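Local coordinates for protein 16S rRNA methylase (Uncultured bacterium, PDB 7JLZ) that probably methylates N1 of adenine 1408 in the 16S rRNA of the 30S ribosomal subunit, a modification linked to aminoglycoside resistance, at residues T49-I54 against I73-Y78; K26-L31 against A94-I99; T175-L180 against P203-K208. All coordinates share one frame; numbering follows the deposited sequence. Where two conformers were deposited one is given.

Contact 1. Residues T49-I54 against I73-Y78; sequences TLFIGI and ITNAIY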
# COMPACT_ATOMS: atom_id res chain seq x y z
N THR A 49 -3.71 12.84 8.71
CA THR A 49 -2.74 12.01 8.01
C THR A 49 -2.81 12.28 6.51
O THR A 49 -3.91 12.42 5.95
CB THR A 49 -3.01 10.52 8.29
OG1 THR A 49 -2.84 10.27 9.70
CG2 THR A 49 -2.08 9.63 7.50
N LEU A 50 -1.66 12.37 5.86
CA LEU A 50 -1.60 12.47 4.41
C LEU A 50 -1.53 11.06 3.82
O LEU A 50 -0.63 10.29 4.17
CB LEU A 50 -0.40 13.31 3.96
CG LEU A 50 -0.18 13.45 2.45
CD1 LEU A 50 -1.32 14.20 1.79
CD2 LEU A 50 1.16 14.15 2.19
N PHE A 51 -2.46 10.73 2.93
CA PHE A 51 -2.48 9.43 2.28
C PHE A 51 -2.07 9.58 0.82
O PHE A 51 -2.64 10.39 0.09
CB PHE A 51 -3.86 8.78 2.38
CG PHE A 51 -4.28 8.47 3.80
CD1 PHE A 51 -4.88 9.43 4.59
CD2 PHE A 51 -4.03 7.21 4.36
CE1 PHE A 51 -5.25 9.17 5.90
CE2 PHE A 51 -4.41 6.94 5.68
CZ PHE A 51 -5.01 7.92 6.44
N ILE A 52 -1.11 8.76 0.40
CA ILE A 52 -0.54 8.84 -0.94
C ILE A 52 -0.73 7.50 -1.63
O ILE A 52 -0.13 6.50 -1.21
CB ILE A 52 0.95 9.19 -0.90
CG1 ILE A 52 1.14 10.46 -0.07
CG2 ILE A 52 1.49 9.30 -2.31
CD1 ILE A 52 2.61 10.91 0.06
N GLY A 53 -1.51 7.47 -2.70
CA GLY A 53 -1.64 6.28 -3.53
C GLY A 53 -0.70 6.34 -4.72
O GLY A 53 -0.56 7.39 -5.35
N ILE A 54 -0.06 5.21 -5.05
CA ILE A 54 0.86 5.13 -6.18
C ILE A 54 0.48 3.95 -7.06
O ILE A 54 0.49 2.80 -6.60
CB ILE A 54 2.32 4.98 -5.70
CG1 ILE A 54 2.64 6.05 -4.65
CG2 ILE A 54 3.28 5.09 -6.89
CD1 ILE A 54 4.03 5.89 -4.03
N ILE A 73 -10.95 16.81 -0.47
CA ILE A 73 -10.23 15.85 0.39
C ILE A 73 -8.75 16.09 0.13
O ILE A 73 -8.09 15.38 -0.63
CB ILE A 73 -10.66 14.40 0.12
CG1 ILE A 73 -12.18 14.26 0.14
CG2 ILE A 73 -10.02 13.46 1.13
CD1 ILE A 73 -12.82 14.61 1.45
N THR A 74 -8.21 17.12 0.78
CA THR A 74 -6.88 17.62 0.45
C THR A 74 -5.75 16.75 0.99
O THR A 74 -4.60 16.93 0.59
CB THR A 74 -6.72 19.05 0.95
OG1 THR A 74 -7.18 19.14 2.31
CG2 THR A 74 -7.54 20.01 0.09
N ASN A 75 -6.05 15.81 1.89
CA ASN A 75 -5.04 14.90 2.41
C ASN A 75 -5.00 13.58 1.66
O ASN A 75 -4.48 12.58 2.18
CB ASN A 75 -5.25 14.66 3.91
CG ASN A 75 -6.61 14.06 4.22
OD1 ASN A 75 -7.62 14.36 3.56
ND2 ASN A 75 -6.65 13.21 5.23
N ALA A 76 -5.54 13.55 0.44
CA ALA A 76 -5.43 12.40 -0.46
C ALA A 76 -4.71 12.87 -1.72
O ALA A 76 -5.14 13.84 -2.35
CB ALA A 76 -6.80 11.82 -0.79
N ILE A 77 -3.61 12.21 -2.06
CA ILE A 77 -2.87 12.53 -3.28
C ILE A 77 -2.55 11.24 -4.01
O ILE A 77 -2.38 10.18 -3.39
CB ILE A 77 -1.60 13.36 -2.96
CG1 ILE A 77 -0.98 13.90 -4.24
CG2 ILE A 77 -0.61 12.54 -2.18
CD1 ILE A 77 0.29 14.67 -3.99
N TYR A 78 -2.52 11.33 -5.34
CA TYR A 78 -2.41 10.17 -6.22
C TYR A 78 -1.29 10.38 -7.22
O TYR A 78 -1.27 11.39 -7.92
CB TYR A 78 -3.74 9.92 -6.96
CG TYR A 78 -4.90 9.76 -6.00
CD1 TYR A 78 -5.57 10.88 -5.49
CD2 TYR A 78 -5.33 8.50 -5.60
CE1 TYR A 78 -6.62 10.74 -4.60
CE2 TYR A 78 -6.40 8.35 -4.72
CZ TYR A 78 -7.04 9.47 -4.22
OH TYR A 78 -8.09 9.34 -3.34
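The ring of Phe51 meets Asn75 at its edge: the backbone O of Asn75 lies near the ring plane, 4.0 Å from CD1, while CG2 of Thr49 sits 3.5 Å above one face, displaced toward the rim. The second flat group, the Asn75 amide, turns its ND2 to the O of Thr49 at 2.9 Å; the acceptor lies in the amide plane, and the donor comes almost straight down the carbonyl. Asn75 gets there by wedging CG between its own backbone N and carbonyl carbon (chi1 59°), which lifts the amide toward the start of strand 49-54. ND2 also binds the O of Ala43 in helix 37-45, and two carbonyls thus fix how the amide is turned. The same residue gives its backbone O to Phe51 N at 2.8 Å, with the donor tilted 21° from the carbonyl plane. A type I turn, Ile73 to Ala76, delivers the chain to this point. From here the strands run parallel, Ile77 N to Phe51 O and Gly53 N to Ile77 O, as the two strands of a beta-alpha-beta unit whose crossover is helix 58-70, in the Rossmann-like methyltransferase sheet. On one face Ile52 and Ile77 lie side by side, CG2 of Ile77 against CG1 of Ile52, and CD1 of Leu50 rests on the O of Asn75 at 3.6 Å. On the other, Phe51, Ala76 and Tyr78 point toward the helices: Asn42 of helix 37-45 touches Phe51, and Tyr78 packs among Leu61, Tyr64 and Ser65 while its OH bonds to Ser68 OG.

Contact 2. Residues K26-L31 against A94-I99; sequences KVEVDL and ADKLTI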
# COMPACT_ATOMS: atom_id res chain seq x y z
N LYS A 26 1.48 12.72 10.23
CA LYS A 26 1.68 11.36 9.74
C LYS A 26 1.51 11.34 8.23
O LYS A 26 0.62 12.00 7.70
CB LYS A 26 0.68 10.36 10.32
CG LYS A 26 0.65 10.17 11.83
CD LYS A 26 -0.43 9.12 12.14
CE LYS A 26 -0.54 8.80 13.63
NZ LYS A 26 -1.22 9.87 14.41
N VAL A 27 2.35 10.55 7.56
CA VAL A 27 2.24 10.30 6.13
C VAL A 27 2.10 8.80 5.93
O VAL A 27 2.82 8.02 6.56
CB VAL A 27 3.45 10.85 5.36
CG1 VAL A 27 3.39 10.47 3.89
CG2 VAL A 27 3.55 12.36 5.53
N GLU A 28 1.14 8.41 5.09
CA GLU A 28 0.93 7.01 4.75
C GLU A 28 0.99 6.85 3.24
O GLU A 28 0.36 7.61 2.50
CB GLU A 28 -0.41 6.50 5.28
CG GLU A 28 -0.70 5.06 4.83
CD GLU A 28 -1.88 4.44 5.54
OE1 GLU A 28 -2.11 4.78 6.71
OE2 GLU A 28 -2.57 3.60 4.90
N VAL A 29 1.75 5.86 2.77
CA VAL A 29 1.84 5.53 1.36
C VAL A 29 1.09 4.22 1.15
O VAL A 29 1.32 3.25 1.88
CB VAL A 29 3.30 5.41 0.89
CG1 VAL A 29 3.38 4.84 -0.51
CG2 VAL A 29 4.00 6.79 1.01
N ASP A 30 0.23 4.18 0.13
CA ASP A 30 -0.69 3.06 -0.11
C ASP A 30 -0.45 2.50 -1.51
O ASP A 30 -0.66 3.19 -2.51
CB ASP A 30 -2.14 3.53 0.03
CG ASP A 30 -2.45 3.96 1.43
OD1 ASP A 30 -2.14 3.18 2.35
OD2 ASP A 30 -2.97 5.08 1.62
N LEU A 31 -0.03 1.23 -1.57
CA LEU A 31 0.27 0.56 -2.83
C LEU A 31 -0.73 -0.56 -3.05
O LEU A 31 -1.12 -1.24 -2.09
CB LEU A 31 1.67 -0.04 -2.82
CG LEU A 31 2.79 0.88 -2.36
CD1 LEU A 31 4.11 0.13 -2.44
CD2 LEU A 31 2.80 2.12 -3.24
N ALA A 94 7.44 7.88 4.57
CA ALA A 94 6.22 7.26 5.07
C ALA A 94 6.35 6.83 6.53
O ALA A 94 7.25 6.07 6.88
CB ALA A 94 5.84 6.05 4.22
N ASP A 95 5.41 7.30 7.36
CA ASP A 95 5.26 6.73 8.69
C ASP A 95 4.58 5.36 8.62
O ASP A 95 4.80 4.51 9.50
CB ASP A 95 4.44 7.68 9.57
CG ASP A 95 5.11 9.03 9.74
OD1 ASP A 95 6.16 9.10 10.42
OD2 ASP A 95 4.60 10.02 9.16
N LYS A 96 3.75 5.15 7.61
CA LYS A 96 3.12 3.86 7.40
C LYS A 96 3.07 3.57 5.91
O LYS A 96 2.78 4.46 5.11
CB LYS A 96 1.71 3.80 7.98
CG LYS A 96 1.10 2.40 7.85
CD LYS A 96 -0.34 2.31 8.31
CE LYS A 96 -0.82 0.86 8.21
NZ LYS A 96 -2.24 0.71 8.63
N LEU A 97 3.34 2.31 5.55
CA LEU A 97 3.29 1.82 4.19
C LEU A 97 2.32 0.65 4.18
O LEU A 97 2.55 -0.34 4.87
CB LEU A 97 4.67 1.37 3.70
CG LEU A 97 4.73 0.70 2.33
CD1 LEU A 97 4.25 1.63 1.23
CD2 LEU A 97 6.18 0.25 2.06
N THR A 98 1.24 0.78 3.42
CA THR A 98 0.28 -0.32 3.28
C THR A 98 0.38 -0.87 1.86
O THR A 98 0.33 -0.11 0.88
CB THR A 98 -1.13 0.15 3.62
OG1 THR A 98 -1.16 0.56 5.00
CG2 THR A 98 -2.17 -0.99 3.42
N ILE A 99 0.54 -2.19 1.76
CA ILE A 99 0.75 -2.87 0.50
C ILE A 99 -0.36 -3.90 0.34
O ILE A 99 -0.37 -4.91 1.04
CB ILE A 99 2.12 -3.56 0.43
CG1 ILE A 99 3.26 -2.57 0.75
CG2 ILE A 99 2.32 -4.16 -0.94
CD1 ILE A 99 4.62 -3.25 0.91
O HOH W 1 -3.40 1.62 6.22
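Strands 26-31 and 96-99 run parallel, 16° apart, with Val29 N on Lys96 O, Thr98 N on Val29 O and Leu31 N on Thr98 O. At the corner before strand 96-99, Asp95 folds its carboxylate back: OD2 takes Val27 N at 2.8 Å through its anti lone pair, a side chain standing in for a strand carbonyl, while Val27 O receives Lys96 N and, weakly, Asp95 N. Glu28 and Lys96 extend side by side, with OE1 of Glu28 along the lysine's CD at 3.4 Å. Lys96 NZ runs on to a salt bridge with Glu132. A water joins Glu28 OE2, to which it donates at 2.5 Å, to Lys96 NZ and Thr98 OG1. These are the two middle strands of the 3-2-1-4-5 parallel part of the Rossmann-like sheet, from which successive strands are added outward on one side and then on the other. Beside the water, Glu28 OE2 and Asp30 OD1 come within 2.6 Å. The opposite face is apolar. CD1 of Leu97 lies 3.8 Å from Val29 CG1 and 3.9 Å from Leu31 CG, and Ala94 CB meets Val29 CG2; Ile121 and Ile124 of helix 120-124 pack on Leu97.

Contact 3. Residues T175-L180 against P203-K208; sequences TEFGSL and PLYQLK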
# COMPACT_ATOMS: atom_id res chain seq x y z
N THR A 175 5.03 -8.06 13.52
CA THR A 175 4.46 -7.69 14.80
C THR A 175 3.00 -8.09 14.97
O THR A 175 2.55 -8.24 16.11
CB THR A 175 4.57 -6.17 15.04
OG1 THR A 175 3.78 -5.47 14.07
CG2 THR A 175 6.03 -5.71 14.94
N GLU A 176 2.26 -8.26 13.87
CA GLU A 176 0.85 -8.61 13.96
C GLU A 176 0.48 -9.48 12.76
O GLU A 176 1.01 -9.29 11.65
CB GLU A 176 -0.06 -7.38 13.97
CG GLU A 176 0.08 -6.48 15.18
CD GLU A 176 -1.09 -5.53 15.31
OE1 GLU A 176 -2.16 -5.83 14.74
OE2 GLU A 176 -0.95 -4.49 15.99
N PHE A 177 -0.46 -10.39 13.00
CA PHE A 177 -1.03 -11.20 11.93
C PHE A 177 -2.50 -11.40 12.25
O PHE A 177 -2.85 -11.64 13.41
CB PHE A 177 -0.35 -12.57 11.81
CG PHE A 177 -1.09 -13.55 10.94
CD1 PHE A 177 -0.89 -13.59 9.58
CD2 PHE A 177 -1.99 -14.45 11.51
CE1 PHE A 177 -1.57 -14.50 8.79
CE2 PHE A 177 -2.68 -15.35 10.72
CZ PHE A 177 -2.47 -15.37 9.36
N GLY A 178 -3.36 -11.34 11.24
CA GLY A 178 -4.75 -11.68 11.50
C GLY A 178 -5.58 -11.70 10.24
O GLY A 178 -5.12 -11.34 9.15
N SER A 179 -6.82 -12.14 10.40
CA SER A 179 -7.76 -12.15 9.28
C SER A 179 -8.36 -10.76 9.07
O SER A 179 -8.56 -10.00 10.02
CB SER A 179 -8.89 -13.15 9.54
OG SER A 179 -8.40 -14.46 9.75
N LEU A 180 -8.67 -10.46 7.82
CA LEU A 180 -9.44 -9.27 7.49
C LEU A 180 -10.93 -9.55 7.67
O LEU A 180 -11.41 -10.65 7.36
CB LEU A 180 -9.17 -8.84 6.05
CG LEU A 180 -8.65 -7.43 5.77
CD1 LEU A 180 -7.31 -7.21 6.42
CD2 LEU A 180 -8.55 -7.18 4.26
N PRO A 203 -10.26 -16.18 1.91
CA PRO A 203 -9.87 -15.39 3.08
C PRO A 203 -8.81 -14.37 2.72
O PRO A 203 -8.00 -14.56 1.81
CB PRO A 203 -9.32 -16.44 4.04
CG PRO A 203 -8.69 -17.44 3.14
CD PRO A 203 -9.48 -17.43 1.83
N LEU A 204 -8.84 -13.25 3.45
CA LEU A 204 -7.83 -12.21 3.32
C LEU A 204 -7.14 -12.02 4.66
O LEU A 204 -7.75 -12.17 5.72
CB LEU A 204 -8.44 -10.89 2.84
CG LEU A 204 -9.00 -10.87 1.41
CD1 LEU A 204 -9.50 -9.47 1.06
CD2 LEU A 204 -7.96 -11.33 0.38
N TYR A 205 -5.85 -11.69 4.60
CA TYR A 205 -5.02 -11.59 5.79
C TYR A 205 -4.31 -10.25 5.82
O TYR A 205 -4.01 -9.66 4.77
CB TYR A 205 -3.97 -12.71 5.84
CG TYR A 205 -4.60 -14.08 5.78
CD1 TYR A 205 -5.09 -14.69 6.92
CD2 TYR A 205 -4.73 -14.75 4.56
CE1 TYR A 205 -5.67 -15.94 6.86
CE2 TYR A 205 -5.31 -15.98 4.49
CZ TYR A 205 -5.78 -16.58 5.64
OH TYR A 205 -6.36 -17.83 5.56
N GLN A 206 -4.07 -9.78 7.03
CA GLN A 206 -3.37 -8.53 7.32
C GLN A 206 -2.14 -8.87 8.15
O GLN A 206 -2.25 -9.55 9.16
CB GLN A 206 -4.30 -7.60 8.09
CG GLN A 206 -3.86 -6.16 8.22
CD GLN A 206 -4.86 -5.37 9.03
OE1 GLN A 206 -5.11 -5.67 10.20
NE2 GLN A 206 -5.47 -4.35 8.42
N LEU A 207 -0.98 -8.38 7.73
CA LEU A 207 0.26 -8.60 8.46
C LEU A 207 0.90 -7.25 8.67
O LEU A 207 0.93 -6.44 7.74
CB LEU A 207 1.22 -9.52 7.68
CG LEU A 207 0.91 -11.02 7.55
CD1 LEU A 207 -0.28 -11.27 6.63
CD2 LEU A 207 2.13 -11.76 7.05
N LYS A 208 1.38 -6.98 9.88
CA LYS A 208 2.05 -5.73 10.19
C LYS A 208 3.49 -6.01 10.60
O LYS A 208 3.78 -7.03 11.22
CB LYS A 208 1.35 -4.95 11.31
CG LYS A 208 -0.07 -4.54 10.88
CD LYS A 208 -0.75 -3.63 11.89
CE LYS A 208 -2.13 -3.21 11.38
NZ LYS A 208 -2.90 -2.42 12.39
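Leu180 reaches across to Leu204 and Gln206: its CD1 touches CB of Gln206 at 3.5 Å, crossing that side chain at about a right angle, while CD2 lies near CB and CD1 of Leu204. Its chi1 of -123°, away from the staggered positions, turns the branched end to meet both neighbours. The Phe177 ring swings toward the partner strand with CG anti to the backbone N (chi1 167°) and receives CG of Leu207 at its edge, 3.7 Å from CD1. The ring of Tyr205 lies beyond, its plane 16° from that of Phe177 but slid so far along that the rings barely overlap; CZ of Phe177 approaches CD1 of Tyr205 to 3.6 Å. On the other face of the sheet Glu176 and Lys208 extend side by side, touching through their CB and CD carbons, and OE1 of Glu176 stays 4.2 Å from Lys208 NZ, too far for a salt bridge.

Behind these side chains, strand 205-211 pairs with the outermost strand 172-179 as the antiparallel 7-6 end of the sheet (order 3-2-1-4-5-7-6), as in class I Rossmann-like methyltransferases. Gly178 and Gln206 exchange two bonds, Gln206 N to Gly178 O being nearly straight at 2.8 Å, and Leu180 N reaches Leu204 O from above the carbonyl plane. At the far end Thr175 and Glu176 both face Lys208, a classic beta bulge: their N atoms come to Lys208 O from the same face of its plane, at 2.8 Å and 3.3 Å. Outward, Val134 and Leu135 of strand 129-135 touch Leu180 and Leu207. The grip is therefore mainly backbone bonding and apolar contact, and the Glu176–Lys208 pair probably adds only a diffuse electrostatic attraction.

In the fold
All three contacts belong to one seven-stranded mixed sheet. Contacts 1 and 2 are buried and touch directly, because strands 49-55 and 26-31 are neighbours; along the chain contact 1 is nested within the loop that contact 2 closes. Contact 3 lies at the surface, centred about 24 Å from the centre of contact 1 and on the other side of the chain's centre. Parallel pairing at 1 and 2 gives way to a bulged antiparallel pairing at 3. Polar groups follow suit: an amide gripped by carbonyls in 1, buried acids and a bridging water in 2, charges that stay apart in 3. Glu132 bridges contacts 2 and 3, by a salt bridge to Lys96 and a weak hydrogen bond from Gln206.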